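PDB 4B29: dimethylsulfoniopropionate lyase from Roseovarius nubinhibens, which probably cleaves dimethylsulfoniopropionate into dimethyl sulfide and acrylate, using a zinc-binding cupin domain. Local coordinates for residues 65-70 / 136-141; 73-78 / 84-89; 46-51 / 153-158; 37-40 / 44-47. All blocks are in the same frame, centred on the assembly; numbering follows the deposited sequence. Where two conformers were deposited one is given.

Interactions 1 and 3 each set a helix on a strand of the cupin barrel; interactions 2 and 4 join helical or loop parts outside it. The closest pairs are 1 with 2, centres about 11 Å apart, and 3 with 4, about 7 Å. The first two share a phosphate ion, and Tyr138 OH lies 2.7 Å from Asp74 O, probably a hydrogen bond. The other two share Arg46 and Ala47 and are probably tied by Trp38 NE1 to Ser157 OG, 2.8 Å. Leu85 of interaction 2 packs on Trp38. The zinc ion belongs to interaction 3 through Glu154; Trp139 CH2 of interaction 1 lies 3.7 Å from Tyr156 OH on that pocket side.

Interaction 1 of 4, residues 65-70 / 136-141; sequences LPVIDH and VGYWGP. With PO4 (phosphate ion), chain E.
Val67 and Tyr138 pass each other in opposite directions, and the methyl CG2 of the valine comes within 3.4 Å of CD2 on the tyrosine ring. Its approach to the ring is oblique. CG2 is placed there because it stands opposite the backbone N of Val67 while CG1 takes the position between N and the carbonyl carbon (chi1 66°). A branched, purely apolar residue suits this spot, where the backbone brings a methyl against the carbon atoms of an aromatic ring. Three residues on, the CB of His70 lies 4.1 Å from Tyr138 CE2. The imidazole then swings away, to a phosphate ion that probably came from the crystallisation liquor. His70 ND1 donates to phosphate O1 over 2.8 Å with an N-H...O angle of 159°, and the oxygen lies in the plane of the ring, at its edge. Tyr138 OH reaches the same ion, 2.5 Å from O2 and likewise in its ring plane, but the carbonyl of Asp74 is also within reach of its single proton. Tyrosine thus serves twice, with a greasy flank and a polar tip. Arg114 gives the ion a further hydrogen bond. Strand 133-139, which carries Tyr138, runs in the mixed sheet between strands 115-122 and 198-205; helix 67-73 lies on the side that Tyr138 faces, with Trp98 also against Val67.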
loop_
_atom_site.group_PDB
_atom_site.type_symbol
_atom_site.label_atom_id
_atom_site.label_comp_id
_atom_site.label_asym_id
_atom_site.label_seq_id
_atom_site.Cartn_x
_atom_site.Cartn_y
_atom_site.Cartn_z
ATOM N N LEU A 65 1.753 -5.094 -14.347
ATOM C CA LEU A 65 0.327 -4.812 -14.608
ATOM C C LEU A 65 0.259 -3.386 -15.171
ATOM O O LEU A 65 1.221 -2.631 -15.026
ATOM C CB LEU A 65 -0.543 -4.963 -13.337
ATOM C CG LEU A 65 -0.798 -6.411 -12.883
ATOM C CD1 LEU A 65 -1.580 -6.353 -11.569
ATOM C CD2 LEU A 65 -1.567 -7.234 -13.961
ATOM N N PRO A 66 -0.864 -3.037 -15.820
ATOM C CA PRO A 66 -0.969 -1.734 -16.477
ATOM C C PRO A 66 -0.743 -0.541 -15.542
ATOM O O PRO A 66 -0.322 0.551 -15.983
ATOM C CB PRO A 66 -2.406 -1.735 -16.989
ATOM C CG PRO A 66 -2.739 -3.131 -17.249
ATOM C CD PRO A 66 -2.019 -3.896 -16.123
ATOM N N VAL A 67 -0.979 -0.741 -14.232
ATOM C CA VAL A 67 -0.761 0.333 -13.287
ATOM C C VAL A 67 0.639 0.945 -13.335
ATOM O O VAL A 67 0.818 2.117 -13.024
ATOM C CB VAL A 67 -1.097 -0.146 -11.839
ATOM C CG1 VAL A 67 -0.097 -1.220 -11.414
ATOM C CG2 VAL A 67 -1.099 1.047 -10.869
ATOM N N ILE A 68 1.660 0.167 -13.721
ATOM C CA ILE A 68 3.009 0.695 -13.710
ATOM C C ILE A 68 3.149 2.056 -14.442
ATOM O O ILE A 68 3.778 2.993 -13.955
ATOM C CB ILE A 68 4.011 -0.312 -14.322
ATOM C CG1 ILE A 68 4.134 -1.535 -13.397
ATOM C CG2 ILE A 68 5.407 0.353 -14.495
ATOM C CD1 ILE A 68 4.883 -2.702 -14.057
ATOM N N ASP A 69 2.576 2.135 -15.636
ATOM C CA ASP A 69 2.758 3.353 -16.420
ATOM C C ASP A 69 2.034 4.547 -15.784
ATOM O O ASP A 69 2.533 5.665 -15.837
ATOM C CB ASP A 69 2.308 3.100 -17.861
ATOM C CG ASP A 69 3.296 2.193 -18.621
ATOM O OD1 ASP A 69 4.498 2.033 -18.205
ATOM O OD2 ASP A 69 2.851 1.638 -19.651
ATOM N N HIS A 70 0.903 4.276 -15.135
ATOM C CA HIS A 70 0.146 5.348 -14.438
ATOM C C HIS A 70 0.902 5.839 -13.242
ATOM O O HIS A 70 1.097 7.030 -13.051
ATOM C CB HIS A 70 -1.244 4.849 -14.070
ATOM C CG HIS A 70 -2.071 4.482 -15.266
ATOM N ND1 HIS A 70 -2.664 5.432 -16.071
ATOM C CD2 HIS A 70 -2.389 3.279 -15.802
ATOM C CE1 HIS A 70 -3.326 4.827 -17.046
ATOM N NE2 HIS A 70 -3.170 3.520 -16.913
ATOM N N VAL A 136 1.840 -2.137 -0.499
ATOM C CA VAL A 136 1.837 -0.810 -1.153
ATOM C C VAL A 136 0.690 -0.809 -2.152
ATOM O O VAL A 136 0.489 -1.798 -2.877
ATOM C CB VAL A 136 3.204 -0.586 -1.922
ATOM C CG1 VAL A 136 3.073 0.641 -2.911
ATOM C CG2 VAL A 136 4.331 -0.356 -0.929
ATOM N N GLY A 137 -0.086 0.297 -2.234
ATOM C CA GLY A 137 -1.180 0.358 -3.207
ATOM C C GLY A 137 -1.058 1.679 -3.980
ATOM O O GLY A 137 -0.482 2.667 -3.449
ATOM N N TYR A 138 -1.487 1.672 -5.238
ATOM C CA TYR A 138 -1.592 2.911 -6.036
ATOM C C TYR A 138 -2.966 2.940 -6.659
ATOM O O TYR A 138 -3.462 1.917 -7.157
ATOM C CB TYR A 138 -0.552 2.912 -7.154
ATOM C CG TYR A 138 -0.717 4.125 -8.070
ATOM C CD1 TYR A 138 -0.090 5.319 -7.752
ATOM C CD2 TYR A 138 -1.541 4.032 -9.199
ATOM C CE1 TYR A 138 -0.240 6.469 -8.627
ATOM C CE2 TYR A 138 -1.735 5.165 -10.056
ATOM C CZ TYR A 138 -1.043 6.331 -9.751
ATOM O OH TYR A 138 -1.228 7.419 -10.607
ATOM N N TRP A 139 -3.606 4.114 -6.622
ATOM C CA TRP A 139 -4.860 4.329 -7.331
ATOM C C TRP A 139 -4.754 5.628 -8.121
ATOM O O TRP A 139 -4.381 6.654 -7.567
ATOM C CB TRP A 139 -6.012 4.532 -6.327
ATOM C CG TRP A 139 -6.388 3.272 -5.607
ATOM C CD1 TRP A 139 -7.445 2.458 -5.881
ATOM C CD2 TRP A 139 -5.715 2.702 -4.457
ATOM N NE1 TRP A 139 -7.482 1.418 -4.961
ATOM C CE2 TRP A 139 -6.428 1.544 -4.097
ATOM C CE3 TRP A 139 -4.591 3.080 -3.714
ATOM C CZ2 TRP A 139 -6.040 0.718 -3.015
ATOM C CZ3 TRP A 139 -4.218 2.283 -2.610
ATOM C CH2 TRP A 139 -4.948 1.107 -2.302
ATOM N N GLY A 140 -5.086 5.560 -9.408
ATOM C CA GLY A 140 -5.075 6.838 -10.185
ATOM C C GLY A 140 -6.265 7.707 -9.751
ATOM O O GLY A 140 -7.145 7.297 -8.992
ATOM N N PRO A 141 -6.321 8.941 -10.284
ATOM C CA PRO A 141 -7.453 9.809 -9.955
ATOM C C PRO A 141 -8.811 9.259 -10.352
ATOM O O PRO A 141 -8.941 8.463 -11.277
ATOM C CB PRO A 141 -7.175 11.091 -10.788
ATOM C CG PRO A 141 -5.782 10.990 -11.274
ATOM C CD PRO A 141 -5.403 9.516 -11.272
HETATM P P PO4 E . -3.159 8.375 -13.969
HETATM O O1 PO4 E . -2.207 8.035 -15.139
HETATM O O2 PO4 E . -2.613 7.894 -12.635
HETATM O O3 PO4 E . -3.175 9.874 -13.801
HETATM O O4 PO4 E . -4.541 7.762 -14.150
#

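Interaction 2 of 4, residues 73-78 / 84-89; sequences RDPGHA and PLRDAL. With PO4 (phosphate ion), chain E.
Ala78 and Arg86 bring their CA atoms to 7.0 Å, where the loop that follows helix 67-73 turns back past helix 83-92; Gly76 takes a positive phi (105°) within that loop, a conformation in which a CB would jam against the preceding carbonyl. Arg86 carries the contact. Its chain leaves the helix stretched, then bends at chi3 (65°), which turns the guanidinium along the loop. NH1 donates to Gly76 O over 2.9 Å, with the oxygen in the guanidinium plane. On one face of the same group lies the Ala78 methyl, 3.8 Å from NH1, and nearer the backbone of Arg86 its CD meets Pro75 CB at 3.8 Å. Small and rigid residues let the loop lie close to the long chain. From the helix itself, Asp87 OD1 accepts hydrogen bonds from both NE (3.0 Å) and NH2 of Arg86, a side-on salt bridge to a single oxygen that helps fix the rotation of the guanidinium. A water bonded to Ala78 N also accepts a weak hydrogen bond from Arg86 NH1. This is the connection between two consecutive helices outside the cupin barrel, its loop pinned through a main-chain carbonyl by an arginine of the second helix.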
loop_
_atom_site.group_PDB
_atom_site.type_symbol
_atom_site.label_atom_id
_atom_site.label_comp_id
_atom_site.label_asym_id
_atom_site.label_seq_id
_atom_site.Cartn_x
_atom_site.Cartn_y
_atom_site.Cartn_z
ATOM N N ARG A 73 4.055 7.849 -14.484
ATOM C CA ARG A 73 3.739 9.203 -15.013
ATOM C C ARG A 73 3.129 10.136 -13.970
ATOM O O ARG A 73 3.299 11.368 -14.047
ATOM C CB ARG A 73 2.795 9.093 -16.187
ATOM C CG ARG A 73 3.568 8.722 -17.444
ATOM C CD ARG A 73 2.700 8.890 -18.691
ATOM N NE ARG A 73 1.776 7.768 -18.865
ATOM C CZ ARG A 73 0.521 7.729 -18.413
ATOM N NH1 ARG A 73 0.005 8.759 -17.729
ATOM N NH2 ARG A 73 -0.217 6.643 -18.645
ATOM N N ASP A 74 2.421 9.562 -12.997
ATOM C CA ASP A 74 1.599 10.395 -12.086
ATOM C C ASP A 74 1.653 9.786 -10.657
ATOM O O ASP A 74 0.623 9.297 -10.209
ATOM C CB ASP A 74 0.156 10.399 -12.620
ATOM C CG ASP A 74 -0.793 11.315 -11.831
ATOM O OD1 ASP A 74 -0.310 12.252 -11.179
ATOM O OD2 ASP A 74 -2.039 11.083 -11.890
ATOM N N PRO A 75 2.823 9.813 -9.992
ATOM C CA PRO A 75 2.882 9.128 -8.666
ATOM C C PRO A 75 2.214 9.946 -7.558
ATOM O O PRO A 75 1.908 9.408 -6.486
ATOM C CB PRO A 75 4.381 9.013 -8.398
ATOM C CG PRO A 75 4.987 10.220 -9.163
ATOM C CD PRO A 75 4.160 10.291 -10.402
ATOM N N GLY A 76 1.938 11.229 -7.817
ATOM C CA GLY A 76 1.309 12.051 -6.762
ATOM C C GLY A 76 2.296 12.992 -6.143
ATOM O O GLY A 76 3.512 12.725 -6.080
ATOM N N HIS A 77 1.793 14.136 -5.684
ATOM C CA HIS A 77 2.624 15.079 -4.925
ATOM C C HIS A 77 3.215 14.451 -3.653
ATOM O O HIS A 77 2.489 13.821 -2.897
ATOM C CB HIS A 77 1.770 16.317 -4.505
ATOM C CG HIS A 77 2.463 17.255 -3.554
ATOM N ND1 HIS A 77 3.445 18.143 -3.959
ATOM C CD2 HIS A 77 2.301 17.462 -2.218
ATOM C CE1 HIS A 77 3.877 18.834 -2.914
ATOM N NE2 HIS A 77 3.191 18.450 -1.847
ATOM N N ALA A 78 4.509 14.649 -3.428
ATOM C CA ALA A 78 5.181 14.227 -2.199
ATOM C C ALA A 78 5.532 15.390 -1.299
ATOM O O ALA A 78 5.800 16.532 -1.768
ATOM C CB ALA A 78 6.475 13.400 -2.551
ATOM N N PRO A 84 11.662 10.700 -0.867
ATOM C CA PRO A 84 12.600 9.555 -1.080
ATOM C C PRO A 84 11.840 8.237 -1.253
ATOM O O PRO A 84 12.153 7.448 -2.172
ATOM C CB PRO A 84 13.488 9.574 0.177
ATOM C CG PRO A 84 13.534 11.083 0.518
ATOM C CD PRO A 84 12.079 11.518 0.275
ATOM N N LEU A 85 10.817 8.027 -0.413
ATOM C CA LEU A 85 10.010 6.780 -0.515
ATOM C C LEU A 85 9.207 6.752 -1.784
ATOM O O LEU A 85 9.139 5.742 -2.453
ATOM C CB LEU A 85 9.102 6.646 0.715
ATOM C CG LEU A 85 8.243 5.372 0.709
ATOM C CD1 LEU A 85 9.003 4.045 0.531
ATOM C CD2 LEU A 85 7.424 5.350 2.038
ATOM N N ARG A 86 8.575 7.887 -2.160
ATOM C CA ARG A 86 7.817 7.890 -3.390
ATOM C C ARG A 86 8.743 7.520 -4.578
ATOM O O ARG A 86 8.371 6.737 -5.445
ATOM C CB ARG A 86 7.216 9.294 -3.692
ATOM C CG ARG A 86 6.374 9.269 -4.950
ATOM C CD ARG A 86 6.103 10.737 -5.428
ATOM N NE ARG A 86 7.356 11.370 -5.815
ATOM C CZ ARG A 86 7.429 12.637 -6.250
ATOM N NH1 ARG A 86 6.325 13.366 -6.304
ATOM N NH2 ARG A 86 8.597 13.184 -6.604
ATOM N N ASP A 87 9.902 8.176 -4.636
ATOM C CA ASP A 87 10.811 7.945 -5.795
ATOM C C ASP A 87 11.345 6.518 -5.782
ATOM O O ASP A 87 11.509 5.894 -6.865
ATOM C CB ASP A 87 11.945 8.980 -5.796
ATOM C CG ASP A 87 11.432 10.405 -6.083
ATOM O OD1 ASP A 87 10.211 10.584 -6.383
ATOM O OD2 ASP A 87 12.282 11.331 -6.011
ATOM N N ALA A 88 11.576 5.983 -4.581
ATOM C CA ALA A 88 12.007 4.567 -4.485
ATOM C C ALA A 88 10.927 3.619 -4.991
ATOM O O ALA A 88 11.230 2.588 -5.606
ATOM C CB ALA A 88 12.412 4.230 -3.063
ATOM N N LEU A 89 9.643 3.950 -4.740
ATOM C CA LEU A 89 8.555 3.129 -5.182
ATOM C C LEU A 89 8.434 3.190 -6.695
ATOM O O LEU A 89 8.194 2.181 -7.340
ATOM C CB LEU A 89 7.231 3.571 -4.515
ATOM C CG LEU A 89 7.195 3.091 -3.052
ATOM C CD1 LEU A 89 6.091 3.874 -2.242
ATOM C CD2 LEU A 89 6.838 1.576 -3.034
HETATM P P PO4 E . -3.159 8.375 -13.969
HETATM O O1 PO4 E . -2.207 8.035 -15.139
HETATM O O2 PO4 E . -2.613 7.894 -12.635
HETATM O O3 PO4 E . -3.175 9.874 -13.801
HETATM O O4 PO4 E . -4.541 7.762 -14.150
HETATM O O HOH W 1 6.224 16.286 -5.208
#

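Interaction 3 of 4, residues 46-51 / 153-158; sequences RAFATW and EELYSV. With ZN (zinc ion), chain J; PO4 (phosphate ion), chain B; EDO (1,2-ethanediol), chain F.
Phe48 lays its ring against Leu155, and this is the tight heart of the contact. Leu155 CB stands over the centre of one ring face, 3.8 Å from the centroid and 9° off the normal, a CH-pi contact. The leucine branch runs back along the phenylalanine, its methyl CD2 reaching Phe48 CB at 3.6 Å. A chi1 of -172° swings the Phe48 ring away from its own backbone N, so that it projects from the end of helix 43-48 across the strand. At the ring edge Phe48 CZ is 3.9 Å from Glu153 O, in the ring plane. Phenylalanine suits this buried seam because its flat face accepts the leucine CB, while the branching of leucine carries a methyl on to Phe48 CB.

The packing slackens toward the partly exposed Glu153, whose OE1 comes no nearer than 4.2 Å to Phe48 CE1 and instead forms a salt bridge with Arg205, which also makes a cation-pi contact with the Phe48 ring.

Glu154 points to the other side of the strand. Its OE1 binds the zinc ion at 2.0 Å and takes a hydrogen bond from His183. A second phosphate, probably from the crystallisation liquor, gives O4 to the zinc at 1.9 Å, and Tyr156 OH donates to its O3 over 2.6 Å. His150 and His189 complete the set of ligands, so strand 153-159 has one side packed against helix 43-48 and the other lining the metal pocket of a cupin barrel.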
loop_
_atom_site.group_PDB
_atom_site.type_symbol
_atom_site.label_atom_id
_atom_site.label_comp_id
_atom_site.label_asym_id
_atom_site.label_seq_id
_atom_site.Cartn_x
_atom_site.Cartn_y
_atom_site.Cartn_z
ATOM N N ARG A 46 5.677 2.976 14.474
ATOM C CA ARG A 46 6.437 2.350 15.562
ATOM C C ARG A 46 5.524 1.767 16.633
ATOM O O ARG A 46 5.838 0.721 17.226
ATOM C CB ARG A 46 7.405 3.357 16.183
ATOM C CG ARG A 46 8.299 4.004 15.096
ATOM C CD ARG A 46 9.609 4.521 15.701
ATOM N NE ARG A 46 9.384 5.387 16.867
ATOM C CZ ARG A 46 9.160 6.703 16.808
ATOM N NH1 ARG A 46 9.082 7.378 15.636
ATOM N NH2 ARG A 46 9.005 7.343 17.946
ATOM N N ALA A 47 4.423 2.470 16.904
ATOM C CA ALA A 47 3.458 1.972 17.889
ATOM C C ALA A 47 2.739 0.701 17.418
ATOM O O ALA A 47 2.337 -0.138 18.269
ATOM C CB ALA A 47 2.409 3.078 18.218
ATOM N N PHE A 48 2.535 0.563 16.111
ATOM C CA PHE A 48 1.750 -0.527 15.576
ATOM C C PHE A 48 2.576 -1.808 15.499
ATOM O O PHE A 48 2.072 -2.895 15.785
ATOM C CB PHE A 48 1.299 -0.134 14.173
ATOM C CG PHE A 48 0.295 -1.078 13.517
ATOM C CD1 PHE A 48 -1.077 -0.989 13.789
ATOM C CD2 PHE A 48 0.750 -2.006 12.574
ATOM C CE1 PHE A 48 -2.001 -1.819 13.082
ATOM C CE2 PHE A 48 -0.156 -2.839 11.862
ATOM C CZ PHE A 48 -1.531 -2.729 12.109
ATOM N N ALA A 49 3.844 -1.668 15.141
ATOM C CA ALA A 49 4.714 -2.885 14.986
ATOM C C ALA A 49 6.171 -2.508 15.062
ATOM O O ALA A 49 6.569 -1.456 14.538
ATOM C CB ALA A 49 4.422 -3.558 13.639
ATOM N N THR A 50 6.984 -3.381 15.674
ATOM C CA THR A 50 8.421 -3.200 15.620
ATOM C C THR A 50 8.920 -3.617 14.240
ATOM O O THR A 50 8.444 -4.607 13.663
ATOM C CB THR A 50 9.059 -4.109 16.707
ATOM O OG1 THR A 50 8.532 -3.677 17.966
ATOM C CG2 THR A 50 10.573 -3.928 16.748
ATOM N N TRP A 51 9.906 -2.903 13.700
ATOM C CA TRP A 51 10.427 -3.301 12.396
ATOM C C TRP A 51 11.196 -4.609 12.561
ATOM O O TRP A 51 12.027 -4.672 13.427
ATOM C CB TRP A 51 11.398 -2.240 11.893
ATOM C CG TRP A 51 11.818 -2.484 10.446
ATOM C CD1 TRP A 51 12.999 -3.043 10.026
ATOM C CD2 TRP A 51 11.059 -2.211 9.283
ATOM N NE1 TRP A 51 13.019 -3.113 8.657
ATOM C CE2 TRP A 51 11.850 -2.594 8.163
ATOM C CE3 TRP A 51 9.787 -1.643 9.056
ATOM C CZ2 TRP A 51 11.413 -2.456 6.845
ATOM C CZ3 TRP A 51 9.360 -1.482 7.716
ATOM C CH2 TRP A 51 10.171 -1.903 6.633
ATOM N N GLU A 153 -5.915 -6.407 11.410
ATOM C CA GLU A 153 -5.821 -4.916 11.542
ATOM C C GLU A 153 -4.862 -4.365 10.513
ATOM O O GLU A 153 -3.933 -5.055 10.070
ATOM C CB GLU A 153 -5.279 -4.585 12.909
ATOM C CG GLU A 153 -6.304 -4.965 14.048
ATOM C CD GLU A 153 -5.747 -4.697 15.392
ATOM O OE1 GLU A 153 -4.637 -4.114 15.490
ATOM O OE2 GLU A 153 -6.380 -4.999 16.439
ATOM N N GLU A 154 -5.031 -3.087 10.171
ATOM C CA GLU A 154 -4.179 -2.496 9.145
ATOM C C GLU A 154 -3.939 -1.053 9.542
ATOM O O GLU A 154 -4.782 -0.430 10.185
ATOM C CB GLU A 154 -5.001 -2.601 7.863
ATOM C CG GLU A 154 -4.803 -1.660 6.850
ATOM C CD GLU A 154 -5.584 -2.015 5.609
ATOM O OE1 GLU A 154 -6.810 -1.797 5.539
ATOM O OE2 GLU A 154 -4.963 -2.430 4.641
ATOM N N LEU A 155 -2.772 -0.534 9.191
ATOM C CA LEU A 155 -2.428 0.889 9.458
ATOM C C LEU A 155 -1.958 1.457 8.123
ATOM O O LEU A 155 -0.870 1.115 7.628
ATOM C CB LEU A 155 -1.331 0.987 10.522
ATOM C CG LEU A 155 -0.911 2.438 10.858
ATOM C CD1 LEU A 155 -2.100 3.279 11.378
ATOM C CD2 LEU A 155 0.233 2.415 11.880
ATOM N N TYR A 156 -2.797 2.311 7.517
ATOM C CA TYR A 156 -2.411 2.979 6.284
ATOM C C TYR A 156 -1.466 4.146 6.566
ATOM O O TYR A 156 -1.563 4.811 7.598
ATOM C CB TYR A 156 -3.675 3.633 5.634
ATOM C CG TYR A 156 -4.219 2.851 4.496
ATOM C CD1 TYR A 156 -5.029 1.721 4.747
ATOM C CD2 TYR A 156 -3.922 3.173 3.184
ATOM C CE1 TYR A 156 -5.571 0.983 3.663
ATOM C CE2 TYR A 156 -4.437 2.461 2.124
ATOM C CZ TYR A 156 -5.223 1.336 2.368
ATOM O OH TYR A 156 -5.745 0.643 1.306
ATOM N N SER A 157 -0.555 4.400 5.603
ATOM C CA SER A 157 0.105 5.728 5.508
ATOM C C SER A 157 -0.032 6.165 4.070
ATOM O O SER A 157 -0.096 5.338 3.145
ATOM C CB SER A 157 1.595 5.724 5.945
ATOM O OG SER A 157 2.416 5.040 4.978
ATOM N N VAL A 158 -0.061 7.496 3.888
ATOM C CA VAL A 158 -0.019 8.034 2.541
ATOM C C VAL A 158 1.424 8.433 2.169
ATOM O O VAL A 158 2.083 9.151 2.920
ATOM C CB VAL A 158 -0.912 9.302 2.482
ATOM C CG1 VAL A 158 -0.920 9.847 0.988
ATOM C CG2 VAL A 158 -2.333 8.881 2.887
HETATM ZN ZN ZN J . -8.008 -2.897 4.403
HETATM P P PO4 B . -6.933 -2.589 1.678
HETATM O O1 PO4 B . -7.065 -3.096 0.273
HETATM O O2 PO4 B . -5.429 -2.563 2.018
HETATM O O3 PO4 B . -7.530 -1.201 1.862
HETATM O O4 PO4 B . -7.617 -3.479 2.664
HETATM C C1 EDO F . -2.467 -1.027 0.558
HETATM O O1 EDO F . -3.026 0.232 0.174
HETATM C C2 EDO F . -2.914 -2.025 -0.475
HETATM O O2 EDO F . -2.520 -3.270 0.065
#

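Interaction 4 of 4, residues 37-40 / 44-47; sequences DWHE and EFRA
The edge of the Trp38 indole points at the face of Phe45 in an offset edge-to-face pair, the indole five-membered ring and the phenyl ring having centroids 5.5 Å apart and planes at 86°. The closest carbons are Trp38 CD1 and Phe45 CE2, at 4.0 Å. His39 joins them in an aromatic cluster that fills the corner between helix 24-41 and helix 43-48, two helices separated by a very short turn. The His39 imidazole has the backbone N of Arg46 over one face, 3.9 Å above the plane and off the ring centre. Against Phe45 the imidazole comes at a slant, planes at 59°.

In both Trp38 and His39 the first torsion (chi1 179° for Trp38) sends the ring out on the side away from the residue's own N, which carries the two rings off helix 24-41 toward Phe45. Large flat residues suit this place, since they pack closely yet keep a polar nitrogen each for a hydrogen bond: Trp38 NE1 with Ser157 OG, and His39 NE2 with Ala49 O. Phe45 also rests on Leu201 and Leu203 of strand 198-205, so the cluster is set on the mixed sheet of the barrel.

At the surface Arg46 was modelled in two conformers, and the hydrogen bond from its NH1 to Glu40 O, present in one of them, is doubtful. The firmer touch is inside, where His39 CD2 lies 3.6 Å from Phe45 CB.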
loop_
_atom_site.group_PDB
_atom_site.type_symbol
_atom_site.label_atom_id
_atom_site.label_comp_id
_atom_site.label_asym_id
_atom_site.label_seq_id
_atom_site.Cartn_x
_atom_site.Cartn_y
_atom_site.Cartn_z
ATOM N N ASP A 37 13.113 3.539 6.914
ATOM C CA ASP A 37 13.328 4.911 7.392
ATOM C C ASP A 37 11.950 5.576 7.645
ATOM O O ASP A 37 11.799 6.321 8.634
ATOM C CB ASP A 37 14.044 5.744 6.316
ATOM C CG ASP A 37 15.550 5.402 6.179
ATOM O OD1 ASP A 37 16.129 4.761 7.082
ATOM O OD2 ASP A 37 16.117 5.843 5.149
ATOM N N TRP A 38 11.020 5.310 6.737
ATOM C CA TRP A 38 9.624 5.851 6.834
ATOM C C TRP A 38 8.987 5.323 8.125
ATOM O O TRP A 38 8.439 6.087 8.930
ATOM C CB TRP A 38 8.882 5.404 5.612
ATOM C CG TRP A 38 7.431 5.797 5.480
ATOM C CD1 TRP A 38 6.344 4.952 5.574
ATOM C CD2 TRP A 38 6.918 7.075 5.082
ATOM N NE1 TRP A 38 5.174 5.645 5.238
ATOM C CE2 TRP A 38 5.517 6.942 4.940
ATOM C CE3 TRP A 38 7.524 8.318 4.796
ATOM C CZ2 TRP A 38 4.698 8.006 4.552
ATOM C CZ3 TRP A 38 6.697 9.387 4.405
ATOM C CH2 TRP A 38 5.304 9.207 4.309
ATOM N N HIS A 39 9.078 3.997 8.343
ATOM C CA HIS A 39 8.548 3.443 9.573
ATOM C C HIS A 39 9.146 4.071 10.826
ATOM O O HIS A 39 8.420 4.429 11.745
ATOM C CB HIS A 39 8.772 1.910 9.545
ATOM C CG HIS A 39 8.323 1.198 10.778
ATOM N ND1 HIS A 39 9.118 1.063 11.894
ATOM C CD2 HIS A 39 7.201 0.475 11.009
ATOM C CE1 HIS A 39 8.460 0.364 12.809
ATOM N NE2 HIS A 39 7.298 0.013 12.300
ATOM N N GLU A 40 10.480 4.237 10.846
ATOM C CA GLU A 40 11.198 4.772 12.001
ATOM C C GLU A 40 10.730 6.197 12.264
ATOM O O GLU A 40 10.661 6.633 13.409
ATOM C CB GLU A 40 12.721 4.825 11.717
ATOM C CG GLU A 40 13.484 5.457 12.898
ATOM C CD GLU A 40 14.975 5.155 12.925
ATOM O OE1 GLU A 40 15.599 5.055 11.845
ATOM O OE2 GLU A 40 15.528 5.030 14.044
ATOM N N GLU A 44 3.225 6.536 14.722
ATOM C CA GLU A 44 2.100 5.606 14.684
ATOM C C GLU A 44 2.560 4.250 14.141
ATOM O O GLU A 44 2.020 3.204 14.549
ATOM C CB GLU A 44 0.954 6.111 13.804
ATOM C CG GLU A 44 0.314 7.448 14.303
ATOM C CD GLU A 44 -0.372 7.355 15.652
ATOM O OE1 GLU A 44 -0.670 6.240 16.196
ATOM O OE2 GLU A 44 -0.619 8.440 16.240
ATOM N N PHE A 45 3.513 4.262 13.193
ATOM C CA PHE A 45 4.014 2.987 12.651
ATOM C C PHE A 45 4.807 2.271 13.749
ATOM O O PHE A 45 4.630 1.064 13.908
ATOM C CB PHE A 45 4.917 3.230 11.413
ATOM C CG PHE A 45 4.180 3.184 10.123
ATOM C CD1 PHE A 45 2.861 3.678 10.018
ATOM C CD2 PHE A 45 4.778 2.625 8.967
ATOM C CE1 PHE A 45 2.142 3.567 8.793
ATOM C CE2 PHE A 45 4.068 2.523 7.772
ATOM C CZ PHE A 45 2.756 3.009 7.662
ATOM N N ARG A 46 5.677 2.976 14.474
ATOM C CA ARG A 46 6.437 2.350 15.562
ATOM C C ARG A 46 5.524 1.767 16.633
ATOM O O ARG A 46 5.838 0.721 17.226
ATOM C CB ARG A 46 7.405 3.357 16.183
ATOM C CG ARG A 46 8.299 4.004 15.096
ATOM C CD ARG A 46 9.609 4.521 15.701
ATOM N NE ARG A 46 9.384 5.387 16.867
ATOM C CZ ARG A 46 9.160 6.703 16.808
ATOM N NH1 ARG A 46 9.082 7.378 15.636
ATOM N NH2 ARG A 46 9.005 7.343 17.946
ATOM N N ALA A 47 4.423 2.470 16.904
ATOM C CA ALA A 47 3.458 1.972 17.889
ATOM C C ALA A 47 2.739 0.701 17.418
ATOM O O ALA A 47 2.337 -0.138 18.269
ATOM C CB ALA A 47 2.409 3.078 18.218
#